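Local coordinates for uncharacterized protein (Bacteroides ovatus, PDB 4ID2) that is of unknown function but belongs to the DUF4738 family and folds into a beta-barrel-like structure that assembles with other copies of itself, at residues 36-41 with 114-119; 45-50 with 75-80; 55-60 with 68-73; 82-87 with 140-145; 104-109 with 125-130. One frame throughout, in Å; residues are numbered along the deposited sequence. Where two conformers were deposited one is given.

Contact 1: residues 36-41 with 114-119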
# COMPACT_ATOMS: atom_id res chain seq x y z
N THR A 36 -21.77 15.75 8.73
CA THR A 36 -21.08 15.15 9.87
C THR A 36 -20.89 16.16 10.99
O THR A 36 -20.42 17.27 10.74
CB THR A 36 -19.71 14.58 9.45
OG1 THR A 36 -19.90 13.73 8.33
CG2 THR A 36 -19.05 13.78 10.56
N ASP A 37 -21.24 15.77 12.22
CA ASP A 37 -21.08 16.58 13.41
C ASP A 37 -20.00 15.95 14.28
O ASP A 37 -20.04 14.74 14.54
CB ASP A 37 -22.40 16.69 14.19
CG ASP A 37 -23.49 17.47 13.48
OD1 ASP A 37 -23.18 18.17 12.49
OD2 ASP A 37 -24.66 17.39 13.91
N PHE A 38 -19.03 16.76 14.72
CA PHE A 38 -17.93 16.29 15.56
C PHE A 38 -17.37 17.44 16.38
O PHE A 38 -17.67 18.61 16.10
CB PHE A 38 -16.83 15.65 14.70
CG PHE A 38 -16.21 16.61 13.71
CD1 PHE A 38 -15.12 17.38 14.06
CD2 PHE A 38 -16.74 16.75 12.43
CE1 PHE A 38 -14.57 18.28 13.15
CE2 PHE A 38 -16.19 17.65 11.53
CZ PHE A 38 -15.11 18.41 11.89
N LYS A 39 -16.53 17.11 17.37
CA LYS A 39 -15.87 18.09 18.22
C LYS A 39 -14.38 18.13 17.89
O LYS A 39 -13.80 17.09 17.57
CB LYS A 39 -16.05 17.74 19.71
CG LYS A 39 -17.38 18.20 20.28
CD LYS A 39 -17.53 17.78 21.73
CE LYS A 39 -18.90 18.09 22.28
NZ LYS A 39 -19.13 17.43 23.60
N PHE A 40 -13.78 19.31 17.95
CA PHE A 40 -12.34 19.48 17.73
C PHE A 40 -11.85 20.59 18.66
O PHE A 40 -12.41 21.69 18.65
CB PHE A 40 -12.02 19.78 16.27
CG PHE A 40 -10.55 20.05 16.01
CD1 PHE A 40 -9.58 19.16 16.43
CD2 PHE A 40 -10.15 21.20 15.33
CE1 PHE A 40 -8.24 19.40 16.18
CE2 PHE A 40 -8.80 21.44 15.08
CZ PHE A 40 -7.85 20.55 15.52
N LYS A 41 -10.86 20.27 19.52
CA LYS A 41 -10.34 21.19 20.53
C LYS A 41 -11.50 21.71 21.42
O LYS A 41 -11.52 22.88 21.80
CB LYS A 41 -9.53 22.34 19.89
CG LYS A 41 -8.31 21.84 19.11
CD LYS A 41 -7.36 22.96 18.74
CE LYS A 41 -6.03 22.45 18.24
NZ LYS A 41 -5.08 23.57 17.95
N ASP A 114 -12.64 12.08 8.35
CA ASP A 114 -11.91 10.92 8.82
C ASP A 114 -11.68 11.02 10.32
O ASP A 114 -12.18 10.19 11.07
CB ASP A 114 -10.59 10.75 8.06
CG ASP A 114 -9.85 9.49 8.43
OD1 ASP A 114 -10.34 8.39 8.09
OD2 ASP A 114 -8.80 9.59 9.10
N LYS A 115 -10.90 12.01 10.77
CA LYS A 115 -10.57 12.16 12.18
C LYS A 115 -10.04 13.55 12.48
O LYS A 115 -9.87 14.35 11.56
CB LYS A 115 -9.50 11.10 12.58
CG LYS A 115 -8.13 11.30 11.92
CD LYS A 115 -7.26 10.06 12.04
CE LYS A 115 -5.89 10.24 11.44
NZ LYS A 115 -5.11 8.97 11.48
N THR A 116 -9.78 13.82 13.76
CA THR A 116 -9.15 15.05 14.23
C THR A 116 -7.78 14.69 14.78
O THR A 116 -7.64 13.67 15.45
CB THR A 116 -9.99 15.75 15.29
OG1 THR A 116 -10.32 14.84 16.33
CG2 THR A 116 -11.24 16.39 14.72
N THR A 117 -6.77 15.51 14.48
CA THR A 117 -5.39 15.32 14.94
C THR A 117 -4.90 16.65 15.53
O THR A 117 -5.56 17.66 15.31
CB THR A 117 -4.50 14.84 13.76
OG1 THR A 117 -4.28 15.93 12.86
CG2 THR A 117 -5.09 13.65 13.03
N PRO A 118 -3.73 16.70 16.20
CA PRO A 118 -3.24 18.00 16.71
C PRO A 118 -3.03 19.03 15.59
O PRO A 118 -3.17 20.23 15.83
CB PRO A 118 -1.92 17.64 17.39
CG PRO A 118 -2.02 16.18 17.69
CD PRO A 118 -2.80 15.61 16.54
N GLN A 119 -2.72 18.56 14.35
CA GLN A 119 -2.55 19.44 13.19
C GLN A 119 -3.88 20.09 12.83
O GLN A 119 -3.98 21.31 12.78
CB GLN A 119 -1.98 18.67 11.97
CG GLN A 119 -0.46 18.55 11.97
CD GLN A 119 0.09 17.68 13.09
OE1 GLN A 119 -0.55 16.73 13.55
NE2 GLN A 119 1.31 17.97 13.53
O HOH W 1 -5.81 23.32 14.54
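Phe40 lays its side chain along Thr116, the two side chains running antiparallel past one another. The side chain starts close: CB of Phe40 is 3.8 Å from CG2 of Thr116, and that methyl also lies against CG. One atom further, CD1 of Phe40 comes to 3.6 Å from CB of Thr116, and beyond it CE1 leaves the threonine for the backbone, 3.3 Å from O of Thr117. CZ keeps to the same oxygen at 3.7 Å. This course follows from chi1 of 176°, which sets CG of Phe40 opposite its own backbone N.

The strands 33-40 and 107-116 belong to different sheets of the barrel-like fold; their short segments run at 29° with 8.2 Å between axes, too far for backbone pairing, so side chains fill the interval. A phenylalanine spans it, while the branched threonine offers a compact methyl that Phe38 also uses, its CD1 lying 4.1 Å from CG2 of Thr116. Phe38 further stacks on Tyr113. Where the strand ends, Lys41 folds back so that its CG sits over the centre of the Phe40 ring, and its NZ makes a weak bond to a water that donates to O of Gln119.

Contact 2: residues 45-50 with 75-80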
# COMPACT_ATOMS: atom_id res chain seq x y z
N TYR A 45 -18.30 21.24 15.54
CA TYR A 45 -18.22 21.53 14.10
C TYR A 45 -19.32 20.81 13.35
O TYR A 45 -19.70 19.72 13.75
CB TYR A 45 -16.88 21.07 13.51
CG TYR A 45 -15.70 21.91 13.92
CD1 TYR A 45 -15.20 21.86 15.21
CD2 TYR A 45 -15.05 22.73 13.01
CE1 TYR A 45 -14.13 22.65 15.61
CE2 TYR A 45 -13.96 23.51 13.38
CZ TYR A 45 -13.47 23.42 14.67
OH TYR A 45 -12.40 24.20 15.07
N HIS A 46 -19.78 21.39 12.24
CA HIS A 46 -20.76 20.80 11.31
C HIS A 46 -20.08 20.75 9.96
O HIS A 46 -19.56 21.77 9.52
CB HIS A 46 -22.06 21.61 11.25
CG HIS A 46 -23.00 21.37 12.38
ND1 HIS A 46 -22.57 21.39 13.70
CD2 HIS A 46 -24.35 21.21 12.37
CE1 HIS A 46 -23.65 21.18 14.44
NE2 HIS A 46 -24.74 21.05 13.68
N SER A 47 -20.02 19.58 9.31
CA SER A 47 -19.35 19.43 8.02
C SER A 47 -20.32 18.89 6.99
O SER A 47 -20.77 17.77 7.14
CB SER A 47 -18.16 18.49 8.17
OG SER A 47 -17.52 18.27 6.93
N LEU A 48 -20.63 19.68 5.96
CA LEU A 48 -21.51 19.25 4.88
C LEU A 48 -20.67 19.03 3.64
O LEU A 48 -19.91 19.93 3.27
CB LEU A 48 -22.61 20.30 4.63
CG LEU A 48 -23.59 19.99 3.48
CD1 LEU A 48 -24.49 18.80 3.81
CD2 LEU A 48 -24.44 21.21 3.15
N VAL A 49 -20.78 17.84 3.02
CA VAL A 49 -20.05 17.51 1.80
C VAL A 49 -21.06 17.12 0.73
O VAL A 49 -21.95 16.32 1.00
CB VAL A 49 -18.98 16.41 2.01
CG1 VAL A 49 -18.21 16.18 0.72
CG2 VAL A 49 -18.02 16.80 3.12
N SER A 50 -20.95 17.71 -0.47
CA SER A 50 -21.87 17.44 -1.58
C SER A 50 -21.13 17.16 -2.86
O SER A 50 -20.45 18.06 -3.36
CB SER A 50 -22.80 18.64 -1.80
OG SER A 50 -23.54 18.95 -0.64
N LEU A 75 -17.23 21.24 0.04
CA LEU A 75 -17.02 20.94 1.45
C LEU A 75 -17.31 22.23 2.22
O LEU A 75 -16.59 23.20 2.05
CB LEU A 75 -15.59 20.41 1.70
CG LEU A 75 -15.03 20.42 3.14
CD1 LEU A 75 -15.96 19.78 4.14
CD2 LEU A 75 -13.71 19.67 3.21
N HIS A 76 -18.40 22.26 3.01
CA HIS A 76 -18.78 23.41 3.83
C HIS A 76 -18.60 23.05 5.31
O HIS A 76 -19.42 22.31 5.88
CB HIS A 76 -20.22 23.87 3.55
CG HIS A 76 -20.53 25.25 4.07
ND1 HIS A 76 -21.73 25.86 3.80
CD2 HIS A 76 -19.77 26.10 4.81
CE1 HIS A 76 -21.68 27.05 4.38
NE2 HIS A 76 -20.51 27.24 4.99
N LEU A 77 -17.52 23.54 5.92
CA LEU A 77 -17.20 23.30 7.33
C LEU A 77 -17.56 24.53 8.16
O LEU A 77 -17.09 25.61 7.84
CB LEU A 77 -15.70 22.99 7.47
CG LEU A 77 -15.19 22.69 8.88
CD1 LEU A 77 -15.90 21.48 9.47
CD2 LEU A 77 -13.68 22.48 8.87
N THR A 78 -18.37 24.36 9.22
CA THR A 78 -18.77 25.48 10.08
C THR A 78 -18.54 25.15 11.54
O THR A 78 -18.50 23.99 11.92
CB THR A 78 -20.25 25.85 9.85
OG1 THR A 78 -21.07 24.76 10.23
CG2 THR A 78 -20.54 26.20 8.40
N ARG A 79 -18.37 26.20 12.36
CA ARG A 79 -18.20 26.10 13.81
C ARG A 79 -19.12 27.15 14.40
O ARG A 79 -18.75 28.33 14.44
CB ARG A 79 -16.72 26.30 14.21
CG ARG A 79 -16.47 26.20 15.72
CD ARG A 79 -15.05 26.54 16.13
NE ARG A 79 -14.63 27.86 15.65
CZ ARG A 79 -13.71 28.10 14.71
NH1 ARG A 79 -13.07 27.10 14.11
NH2 ARG A 79 -13.43 29.35 14.36
N GLY A 80 -20.35 26.75 14.72
CA GLY A 80 -21.37 27.67 15.19
C GLY A 80 -21.84 28.53 14.03
O GLY A 80 -22.08 28.01 12.94
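Tyr45 and Arg79 are brought side by side by their torsions: in Tyr45, CG stands opposite the carbonyl carbon (chi1 -72°), while Arg79 extends from its backbone and then bends at chi3 (54°), swinging its guanidinium round to the phenol. Both belong to neighbouring antiparallel strands, 43-53 and 67-79, in the mixed sheet. CB of Arg79 sits over one face of the tyrosine ring in a CH-pi contact, 4.2 Å from its centroid, and NH1 of Arg79 donates to OH of Tyr45 at 3.1 Å, the two planes standing 77° apart. A long amphipathic arginine suits this place, since its methylenes pack while its tip finds oxygens: NH1 also binds O of Ala144, and NH2 forms a salt bridge with Glu82. Replacing the tyrosine with a valine would remove the ring and its hydroxyl, and would probably leave the arginine methylenes with no aromatic face to lie on and NH1 without one of its two oxygen partners.

His46 with Thr78 and Leu48 with His76 are hydrogen-bonded pairs, each joined by two backbone bonds. On the face carrying Ser47, Leu75 and Leu77, the side chains are small or apolar and turn to the second sheet; Ser47 OG bonds to Tyr123 OH there. Beside it, CD1 of Leu75 lies 3.5 Å from OG of Ser47.

Contact 3: residues 55-60 with 68-73. With SO4 (sulfate ion), chain C.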
# COMPACT_ATOMS: atom_id res chain seq x y z
N ASP A 55 -20.25 19.30 -15.38
CA ASP A 55 -20.24 19.27 -16.85
C ASP A 55 -19.19 20.21 -17.45
O ASP A 55 -18.82 20.05 -18.61
CB ASP A 55 -21.63 19.63 -17.39
CG ASP A 55 -22.73 18.67 -16.96
OD1 ASP A 55 -23.08 18.67 -15.76
OD2 ASP A 55 -23.28 17.96 -17.83
N ASN A 56 -18.69 21.19 -16.67
CA ASN A 56 -17.68 22.15 -17.12
C ASN A 56 -16.26 21.57 -17.07
O ASN A 56 -15.37 22.12 -17.72
CB ASN A 56 -17.76 23.44 -16.29
CG ASN A 56 -19.11 24.10 -16.35
OD1 ASN A 56 -19.92 23.86 -17.25
ND2 ASN A 56 -19.42 24.92 -15.35
N LEU A 57 -16.04 20.48 -16.32
CA LEU A 57 -14.72 19.85 -16.24
C LEU A 57 -14.43 18.98 -17.46
O LEU A 57 -15.37 18.48 -18.08
CB LEU A 57 -14.62 18.98 -14.98
CG LEU A 57 -14.59 19.71 -13.65
CD1 LEU A 57 -14.57 18.72 -12.49
CD2 LEU A 57 -13.40 20.65 -13.57
N PRO A 58 -13.14 18.72 -17.79
CA PRO A 58 -12.85 17.81 -18.92
C PRO A 58 -13.34 16.39 -18.64
O PRO A 58 -13.23 15.90 -17.51
CB PRO A 58 -11.32 17.84 -19.06
CG PRO A 58 -10.81 18.68 -17.99
CD PRO A 58 -11.91 19.21 -17.14
N HIS A 59 -13.90 15.73 -19.66
CA HIS A 59 -14.39 14.37 -19.53
C HIS A 59 -13.22 13.40 -19.43
O HIS A 59 -12.12 13.71 -19.89
CB HIS A 59 -15.30 13.98 -20.71
CG HIS A 59 -16.50 14.84 -20.86
ND1 HIS A 59 -17.10 15.04 -22.10
CD2 HIS A 59 -17.16 15.58 -19.94
CE1 HIS A 59 -18.12 15.86 -21.88
NE2 HIS A 59 -18.19 16.21 -20.59
N VAL A 60 -13.49 12.22 -18.85
CA VAL A 60 -12.50 11.16 -18.67
C VAL A 60 -12.92 9.99 -19.55
O VAL A 60 -14.04 9.49 -19.40
CB VAL A 60 -12.38 10.77 -17.19
CG1 VAL A 60 -11.30 9.71 -16.98
CG2 VAL A 60 -12.10 12.00 -16.34
N TYR A 68 -16.78 9.45 -19.30
CA TYR A 68 -17.36 9.75 -17.99
C TYR A 68 -17.21 11.24 -17.66
O TYR A 68 -16.14 11.80 -17.90
CB TYR A 68 -16.67 8.91 -16.91
CG TYR A 68 -16.84 7.42 -17.09
CD1 TYR A 68 -16.01 6.70 -17.95
CD2 TYR A 68 -17.84 6.73 -16.42
CE1 TYR A 68 -16.17 5.33 -18.13
CE2 TYR A 68 -18.00 5.35 -16.58
CZ TYR A 68 -17.17 4.65 -17.44
OH TYR A 68 -17.31 3.29 -17.64
N VAL A 69 -18.26 11.87 -17.11
CA VAL A 69 -18.19 13.27 -16.68
C VAL A 69 -17.59 13.26 -15.26
O VAL A 69 -17.93 12.40 -14.44
CB VAL A 69 -19.54 14.02 -16.76
CG1 VAL A 69 -20.48 13.63 -15.63
CG2 VAL A 69 -19.34 15.53 -16.74
N ASP A 70 -16.66 14.19 -14.99
CA ASP A 70 -15.98 14.27 -13.70
C ASP A 70 -16.87 15.00 -12.68
O ASP A 70 -17.88 15.62 -13.06
CB ASP A 70 -14.63 14.98 -13.86
CG ASP A 70 -13.61 14.71 -12.77
OD1 ASP A 70 -13.97 14.05 -11.76
OD2 ASP A 70 -12.47 15.18 -12.91
N ASN A 71 -16.52 14.93 -11.38
CA ASN A 71 -17.30 15.55 -10.31
C ASN A 71 -16.59 16.69 -9.62
O ASN A 71 -15.36 16.78 -9.63
CB ASN A 71 -17.64 14.49 -9.24
CG ASN A 71 -18.33 13.27 -9.79
OD1 ASN A 71 -19.50 13.32 -10.15
ND2 ASN A 71 -17.62 12.15 -9.86
N LYS A 72 -17.39 17.52 -8.95
CA LYS A 72 -16.93 18.57 -8.04
C LYS A 72 -17.46 18.19 -6.67
O LYS A 72 -18.51 17.55 -6.58
CB LYS A 72 -17.39 19.98 -8.46
CG LYS A 72 -18.89 20.25 -8.38
CD LYS A 72 -19.22 21.66 -8.86
CE LYS A 72 -20.70 21.94 -8.79
NZ LYS A 72 -21.01 23.34 -9.18
N ILE A 73 -16.74 18.55 -5.59
CA ILE A 73 -17.19 18.26 -4.24
C ILE A 73 -17.16 19.55 -3.44
O ILE A 73 -16.09 20.10 -3.23
CB ILE A 73 -16.37 17.13 -3.56
CG1 ILE A 73 -16.66 15.78 -4.25
CG2 ILE A 73 -16.73 17.05 -2.08
CD1 ILE A 73 -15.93 14.60 -3.75
S SO4 C . -17.92 25.30 -12.46
O1 SO4 C . -17.80 26.32 -13.49
O2 SO4 C . -16.74 24.44 -12.51
O3 SO4 C . -18.01 25.95 -11.16
O4 SO4 C . -19.12 24.50 -12.69
O HOH W 2 -12.02 16.30 -15.32
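Val60 and Tyr68 form an antiparallel hydrogen-bonded pair where the strands 60-61 and 67-79 meet. The backbone bonds are reciprocal: N of Val60 donates to O of Tyr68 at 2.8 Å and almost straight, and N of Tyr68 donates to O of Val60 at 2.7 Å. That same O of Val60 lies at the edge of the Tyr68 ring, in its plane.

Van der Waals packing carries the irregular part of 55-60. CD1 of Leu57 reaches down to CB of Asp70 at 4.0 Å and to O of Asn71 at 3.5 Å, a leucine being long enough to reach from the loop to the strand. CG2 of Val69, set opposite the backbone N (chi1 76° for its other branch), fits between CA of Asp55 at 3.8 Å and CD2 of His59 at 3.9 Å.

The polar contacts gather on Asp70. Its OD2 accepts a water that also donates to O of Pro58, tying loop to strand, while OD1 takes N of Asn71 from above the carboxylate plane and N of Leu108 as well. With an alanine here, the two backbone N-H groups would probably lose this acceptor, and the water, keeping O of Pro58 alone of the two, would no longer tie loop to strand. At the far end of the loop, ND2 of Asn56 binds a sulfate, probably from the crystallisation liquor, through O1 at 2.8 Å.

OD1 of Asp70, and ND2 of Asn71 bonding to O of Leu108, join this strand to strand 107-116, whose Ile107 packs on Val60, while strand 43-53 covers Val69 through Pro53.

Contact 4: residues 82-87 with 140-145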
# COMPACT_ATOMS: atom_id res chain seq x y z
N GLU A 82 -19.89 30.68 12.48
CA GLU A 82 -18.74 30.92 11.61
C GLU A 82 -18.53 29.82 10.59
O GLU A 82 -18.71 28.65 10.91
CB GLU A 82 -17.45 31.04 12.44
CG GLU A 82 -17.45 32.21 13.41
CD GLU A 82 -16.21 32.30 14.28
OE1 GLU A 82 -15.69 31.25 14.70
OE2 GLU A 82 -15.77 33.44 14.56
N THR A 83 -18.08 30.19 9.39
CA THR A 83 -17.73 29.23 8.34
C THR A 83 -16.20 29.15 8.32
O THR A 83 -15.53 30.12 8.00
CB THR A 83 -18.35 29.64 7.00
OG1 THR A 83 -19.76 29.41 7.05
CG2 THR A 83 -17.72 28.92 5.81
N VAL A 84 -15.66 27.99 8.71
CA VAL A 84 -14.22 27.76 8.76
C VAL A 84 -13.69 27.57 7.34
O VAL A 84 -12.64 28.13 7.00
CB VAL A 84 -13.89 26.55 9.68
CG1 VAL A 84 -12.41 26.18 9.62
CG2 VAL A 84 -14.33 26.84 11.11
N LEU A 85 -14.41 26.82 6.51
CA LEU A 85 -14.03 26.57 5.13
C LEU A 85 -15.26 26.29 4.26
O LEU A 85 -16.13 25.53 4.67
CB LEU A 85 -13.07 25.38 5.07
CG LEU A 85 -12.50 25.06 3.67
CD1 LEU A 85 -10.99 25.04 3.68
CD2 LEU A 85 -13.05 23.74 3.14
N ASN A 86 -15.31 26.88 3.07
CA ASN A 86 -16.36 26.66 2.08
C ASN A 86 -15.69 26.61 0.71
O ASN A 86 -15.56 27.64 0.05
CB ASN A 86 -17.44 27.74 2.17
CG ASN A 86 -18.59 27.52 1.22
OD1 ASN A 86 -19.15 26.43 1.14
ND2 ASN A 86 -18.97 28.52 0.45
N LYS A 87 -15.19 25.43 0.33
CA LYS A 87 -14.44 25.25 -0.92
C LYS A 87 -15.09 24.26 -1.87
O LYS A 87 -15.57 23.22 -1.44
CB LYS A 87 -13.03 24.73 -0.59
CG LYS A 87 -12.12 24.61 -1.82
CD LYS A 87 -10.67 24.57 -1.43
CE LYS A 87 -9.78 24.30 -2.61
NZ LYS A 87 -9.79 25.42 -3.60
N ILE A 140 -7.03 15.64 3.11
CA ILE A 140 -7.18 17.09 3.26
C ILE A 140 -7.16 17.38 4.75
O ILE A 140 -7.97 16.80 5.47
CB ILE A 140 -8.51 17.62 2.63
CG1 ILE A 140 -8.70 17.18 1.16
CG2 ILE A 140 -8.64 19.14 2.77
CD1 ILE A 140 -10.14 17.02 0.82
N THR A 141 -6.26 18.25 5.21
CA THR A 141 -6.19 18.61 6.63
C THR A 141 -6.59 20.08 6.74
O THR A 141 -6.01 20.91 6.05
CB THR A 141 -4.80 18.33 7.21
OG1 THR A 141 -4.49 16.95 6.97
CG2 THR A 141 -4.72 18.62 8.71
N ILE A 142 -7.59 20.39 7.59
CA ILE A 142 -8.07 21.77 7.78
C ILE A 142 -7.84 22.16 9.23
O ILE A 142 -8.29 21.44 10.13
CB ILE A 142 -9.55 21.92 7.37
CG1 ILE A 142 -9.74 21.58 5.88
CG2 ILE A 142 -10.04 23.36 7.65
CD1 ILE A 142 -11.14 21.17 5.51
N THR A 143 -7.16 23.30 9.48
CA THR A 143 -6.90 23.75 10.85
C THR A 143 -8.14 24.46 11.38
O THR A 143 -9.06 24.75 10.61
CB THR A 143 -5.68 24.67 10.91
OG1 THR A 143 -5.95 25.87 10.19
CG2 THR A 143 -4.41 24.01 10.38
N ALA A 144 -8.15 24.78 12.68
CA ALA A 144 -9.28 25.48 13.30
C ALA A 144 -9.48 26.88 12.70
O ALA A 144 -10.63 27.34 12.61
CB ALA A 144 -9.08 25.58 14.80
N ASP A 145 -8.39 27.55 12.24
CA ASP A 145 -8.48 28.87 11.60
C ASP A 145 -8.61 28.77 10.05
O ASP A 145 -8.37 29.75 9.36
CB ASP A 145 -7.30 29.78 12.01
CG ASP A 145 -5.94 29.37 11.49
OD1 ASP A 145 -5.68 28.15 11.39
OD2 ASP A 145 -5.10 30.27 11.24
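Leu85 and Ile142 meet through their outermost methyls, CD2 of the leucine 4.0 Å from CD1 of the isoleucine, with the side chains crossing at about a right angle. Next to them the CG1 methyl of Val84 lies 4.2 Å from CG2 of Ile142. Val84 and Leu85 form a classic beta bulge, both facing Leu77 of the adjacent strand 67-79, and the chain turns a corner at Val84. The bulge helps explain why two successive residues can both direct their side chains at the segment 140-145.

Beyond Ile142 the same valine methyl continues onto the backbone, coming to 3.8 Å from O of Thr143 and 3.7 Å from O of Ala144. In Val84 CG1 lies opposite the backbone N (chi1 173°), which carries this branch to the turn. Branched aliphatic residues suit a junction of this kind, because they offer methyls to each other without any polar atom needing a partner.

Further out, backbone bonds of Val84 and Leu85 to Leu77 hold the bulge in the mixed sheet. Ile142 belongs to the four-stranded antiparallel sheet, where Tyr123 and Met148 pack beside it, so the contact joins the two sheets. Thr143 is steadied within its own turn: its OG1 donates to OD1 of Asp145 at 2.6 Å, meeting that oxygen nearly along the C-O axis.

Contact 5: residues 104-109 with 125-130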
# COMPACT_ATOMS: atom_id res chain seq x y z
N SER A 104 -5.28 12.86 -14.93
CA SER A 104 -6.13 13.08 -16.11
C SER A 104 -7.07 11.89 -16.39
O SER A 104 -8.21 12.10 -16.78
CB SER A 104 -5.27 13.36 -17.34
OG SER A 104 -4.35 12.31 -17.58
N LYS A 105 -6.60 10.64 -16.15
CA LYS A 105 -7.39 9.42 -16.37
C LYS A 105 -8.35 9.07 -15.20
O LYS A 105 -9.07 8.08 -15.32
CB LYS A 105 -6.46 8.22 -16.62
CG LYS A 105 -5.56 8.34 -17.84
CD LYS A 105 -4.58 7.16 -17.90
CE LYS A 105 -3.61 7.26 -19.05
NZ LYS A 105 -2.68 6.09 -19.09
N SER A 106 -8.37 9.84 -14.09
CA SER A 106 -9.21 9.54 -12.91
C SER A 106 -10.35 10.54 -12.70
O SER A 106 -10.34 11.60 -13.32
CB SER A 106 -8.34 9.52 -11.65
OG SER A 106 -8.02 10.83 -11.19
N ILE A 107 -11.31 10.22 -11.80
CA ILE A 107 -12.43 11.12 -11.47
C ILE A 107 -12.52 11.31 -9.95
O ILE A 107 -12.30 10.35 -9.21
CB ILE A 107 -13.79 10.66 -12.06
CG1 ILE A 107 -14.17 9.25 -11.62
CG2 ILE A 107 -13.78 10.78 -13.59
CD1 ILE A 107 -15.61 8.87 -11.96
N LEU A 108 -12.84 12.54 -9.49
CA LEU A 108 -12.99 12.81 -8.06
C LEU A 108 -14.16 11.99 -7.54
O LEU A 108 -15.27 12.15 -8.03
CB LEU A 108 -13.19 14.32 -7.79
CG LEU A 108 -13.28 14.72 -6.30
CD1 LEU A 108 -12.01 14.35 -5.54
CD2 LEU A 108 -13.57 16.20 -6.15
N GLU A 109 -13.90 11.08 -6.61
CA GLU A 109 -14.90 10.16 -6.10
C GLU A 109 -15.53 10.63 -4.81
O GLU A 109 -16.73 10.46 -4.64
CB GLU A 109 -14.26 8.77 -5.86
CG GLU A 109 -15.26 7.66 -5.58
CD GLU A 109 -14.67 6.31 -5.21
OE1 GLU A 109 -13.60 6.29 -4.56
OE2 GLU A 109 -15.32 5.28 -5.50
N ALA A 125 -9.77 11.57 1.19
CA ALA A 125 -10.16 11.96 -0.16
C ALA A 125 -9.75 10.88 -1.14
O ALA A 125 -8.76 10.18 -0.90
CB ALA A 125 -9.53 13.28 -0.54
N SER A 126 -10.51 10.71 -2.23
CA SER A 126 -10.15 9.71 -3.22
C SER A 126 -10.54 10.11 -4.63
O SER A 126 -11.59 10.73 -4.85
CB SER A 126 -10.80 8.37 -2.88
OG SER A 126 -12.20 8.48 -2.75
N VAL A 127 -9.70 9.71 -5.60
CA VAL A 127 -9.93 9.83 -7.03
C VAL A 127 -9.94 8.38 -7.54
O VAL A 127 -9.13 7.57 -7.07
CB VAL A 127 -8.92 10.74 -7.79
CG1 VAL A 127 -8.94 12.16 -7.23
CG2 VAL A 127 -7.50 10.18 -7.77
N CYS A 128 -10.89 8.02 -8.41
CA CYS A 128 -11.04 6.65 -8.88
C CYS A 128 -10.95 6.57 -10.40
O CYS A 128 -11.14 7.57 -11.09
CB CYS A 128 -12.35 6.06 -8.38
SG CYS A 128 -13.80 6.60 -9.31
N TYR A 129 -10.68 5.36 -10.91
CA TYR A 129 -10.58 5.10 -12.35
C TYR A 129 -11.90 4.51 -12.81
O TYR A 129 -12.28 3.45 -12.31
CB TYR A 129 -9.39 4.18 -12.64
CG TYR A 129 -8.10 4.88 -12.27
CD1 TYR A 129 -7.54 5.82 -13.13
CD2 TYR A 129 -7.58 4.77 -10.99
CE1 TYR A 129 -6.42 6.56 -12.75
CE2 TYR A 129 -6.47 5.52 -10.60
CZ TYR A 129 -5.88 6.40 -11.49
OH TYR A 129 -4.80 7.15 -11.09
N PRO A 130 -12.64 5.19 -13.72
CA PRO A 130 -13.94 4.66 -14.14
C PRO A 130 -13.93 3.21 -14.65
O PRO A 130 -12.94 2.76 -15.22
CB PRO A 130 -14.35 5.61 -15.27
CG PRO A 130 -13.63 6.86 -15.02
CD PRO A 130 -12.34 6.48 -14.37
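Tyr129 turns one ring face to Ser106, whose CB lies 4.1 Å from the ring centroid and 26° off its normal, a CH-pi contact near the open end of the beta hairpin formed by strands 107-116 and 121-128. The serine is small enough to fit under the ring, and its OG, packed against Val127, bonds to O of Leu103.

Further along, Ile107 and Cys128 form a hydrogen-bonded pair with their side chains on one face. Both side chains place their first heavy branch between backbone N and carbonyl carbon, chi1 being 57° for CG1 of Ile107 and 78° for SG of Cys128, and this brings CG1 and SG to 3.5 Å. CD1 of Ile107 goes on to CG of Pro130 at 4.2 Å. The thiol thus serves as an apolar neighbour here; a 1,2-ethanediol, probably from the crystallisation liquor, lies about 3 Å from the Cys128 side chain. On the other face Leu108 and Val127 cross at about a right angle, with CD1 of the leucine 4.1 Å from CG1 of the valine.

The backbones are tied by N of Ile107 to O of Cys128 at 2.7 Å, in the carbonyl plane, by the return bond, and by N of Glu109 to O of Ser126. Glu109 extends alongside Ser126 toward the second subunit, where its OE2 makes a salt bridge with Lys115 of that copy, while its OE1 lies 3.2 Å from OG of Ser126.

Overall arrangement
Contacts 2 and 5 lie within sheets and rely on backbone ladders, contact 2 in the mixed sheet and contact 5 in the antiparallel one; contact 3 has one such pair beside loop packing. Contacts 1 and 4 instead join the two sheets by side-chain packing. Contact 4, with a single buried residue, is a surface contact, whereas the other four are partly buried, contact 5 nearest the chain centre. Contacts 2 and 3 share strand 67-79, contacts 1 and 5 strand 107-116. Contacts 1, 2 and 4 cluster at one end of the fold, where Arg79 ties contact 2 to the turn of contact 4. Toward the other end, Asp70 and Asn71 bond to Leu108, a polar junction unlike the apolar packing of contact 4.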